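Local coordinates for protein putative hydrolase (Campylobacter jejuni, PDB 3D6L) that probably hydrolyses long-chain fatty acyl-CoA thioesters, as a hexameric hot dog fold thioesterase of the acyl coenzyme A hydrolase family, at residues I11-S16 and D67-Y72. Sequence-based numbering, arbitrary orientation.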
# COMPACT_ATOMS: atom_id res chain seq x y z
N ILE A 11 13.95 7.65 5.61
CA ILE A 11 12.67 6.97 5.80
C ILE A 11 12.84 5.96 6.90
O ILE A 11 13.95 5.48 7.12
CB ILE A 11 12.24 6.12 4.57
CG1 ILE A 11 13.15 6.34 3.37
CG2 ILE A 11 10.79 6.34 4.21
CD1 ILE A 11 14.29 5.37 3.32
N VAL A 12 11.75 5.61 7.57
CA VAL A 12 11.73 4.46 8.47
C VAL A 12 11.31 3.21 7.69
O VAL A 12 10.38 3.27 6.88
CB VAL A 12 10.77 4.68 9.65
CG1 VAL A 12 10.93 3.57 10.67
CG2 VAL A 12 10.99 6.04 10.30
N ALA A 13 11.99 2.10 7.90
CA ALA A 13 11.56 0.83 7.31
C ALA A 13 10.42 0.24 8.13
O ALA A 13 10.59 -0.09 9.30
CB ALA A 13 12.72 -0.14 7.21
N MET A 14 9.25 0.12 7.51
CA MET A 14 8.04 -0.33 8.20
C MET A 14 7.78 -1.83 8.02
O MET A 14 8.25 -2.43 7.05
CB MET A 14 6.85 0.51 7.76
CG MET A 14 6.98 2.00 8.11
SD MET A 14 6.96 2.36 9.89
CE MET A 14 5.20 2.20 10.26
N PRO A 15 7.05 -2.46 8.97
CA PRO A 15 6.75 -3.89 8.87
C PRO A 15 6.08 -4.34 7.56
O PRO A 15 6.18 -5.52 7.19
CB PRO A 15 5.81 -4.13 10.06
CG PRO A 15 6.23 -3.10 11.06
CD PRO A 15 6.52 -1.88 10.22
N SER A 16 5.41 -3.41 6.86
CA SER A 16 4.75 -3.71 5.60
C SER A 16 5.74 -3.80 4.43
O SER A 16 5.36 -4.25 3.34
CB SER A 16 3.65 -2.68 5.29
OG SER A 16 4.20 -1.45 4.88
N ASP A 67 14.62 0.12 11.18
CA ASP A 67 15.78 0.87 10.68
C ASP A 67 15.36 2.22 10.12
O ASP A 67 14.34 2.32 9.44
CB ASP A 67 16.52 0.13 9.55
CG ASP A 67 17.24 -1.11 10.02
OD1 ASP A 67 17.65 -1.89 9.13
OD2 ASP A 67 17.41 -1.32 11.24
N ILE A 68 16.14 3.25 10.44
CA ILE A 68 16.03 4.54 9.79
C ILE A 68 17.00 4.47 8.62
O ILE A 68 18.21 4.35 8.82
CB ILE A 68 16.41 5.71 10.74
CG1 ILE A 68 15.86 5.49 12.17
CG2 ILE A 68 15.97 7.07 10.16
CD1 ILE A 68 14.34 5.35 12.29
N ILE A 69 16.46 4.49 7.40
CA ILE A 69 17.29 4.40 6.21
C ILE A 69 17.58 5.78 5.66
O ILE A 69 16.67 6.57 5.42
CB ILE A 69 16.67 3.46 5.13
CG1 ILE A 69 16.97 2.00 5.45
CG2 ILE A 69 17.24 3.74 3.75
CD1 ILE A 69 16.03 1.43 6.47
N SER A 70 18.86 6.07 5.49
CA SER A 70 19.32 7.32 4.92
C SER A 70 19.98 7.01 3.58
O SER A 70 20.80 6.11 3.49
CB SER A 70 20.30 8.01 5.86
OG SER A 70 19.63 8.46 7.03
N CYS A 71 19.59 7.77 2.56
CA CYS A 71 20.14 7.62 1.23
C CYS A 71 20.94 8.85 0.88
O CYS A 71 20.39 9.95 0.76
CB CYS A 71 19.03 7.43 0.19
SG CYS A 71 17.94 6.04 0.48
N TYR A 72 22.23 8.64 0.71
CA TYR A 72 23.17 9.67 0.33
C TYR A 72 23.48 9.55 -1.15
O TYR A 72 23.47 8.46 -1.71
CB TYR A 72 24.45 9.52 1.13
CG TYR A 72 24.26 9.65 2.62
CD1 TYR A 72 23.91 8.54 3.39
CD2 TYR A 72 24.43 10.89 3.26
CE1 TYR A 72 23.74 8.65 4.77
CE2 TYR A 72 24.26 11.01 4.64
CZ TYR A 72 23.92 9.89 5.39
OH TYR A 72 23.75 10.01 6.75
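I11 and I69 face each other as a hydrogen-bonded antiparallel pair and exchange two backbone bonds: I11 N gives its hydrogen to I69 O at 2.9 Å, and I69 N returns one to I11 O at 2.7 Å. Two residues further on, A13 N donates to D67 O at 2.8 Å in an almost straight bond, 174° at the hydrogen, which carries the pairing just past the end of strand 9-12. Between these bonds V12 and I68 form the non-hydrogen-bonded pair, with CA atoms 4.5 Å apart. Here I11 O and D67 O, each already accepting an N-H, also receive a CA-H...O contact, from I68 CA and V12 CA respectively, each at 3.5 Å.

The side chains divide between the two faces of the sheet. On one, the V12 and I68 side chains run alongside each other, and I68 CD1 comes within 4.0 Å of V12 CG2. On the other, I69 meets two residues with its two branches. Its chi1 of -81° sets CG1 beside the backbone N and CG2 anti to it; CG2 is the branch that meets I11 CD1, while CG1 carries CD1 to A13 CB, 3.7 Å away.

The D67 carboxylate has its partners outside the two segments: OD1 accepts from F64 N and forms a salt bridge with R93 of strand 82-94. Strand 9-12 is the outermost of the chain's sheet on this side, and strand 68-78 separates it from 82-94, where I68 continues the backbone bonding to Q92. The I11/I69 face lies beneath the long central helix 26-42 of the hot dog fold, with I11 touching W28 and Q32; on the V12/I68 face, L9 and R42 of a neighbouring subunit pack against V12 and I68 respectively.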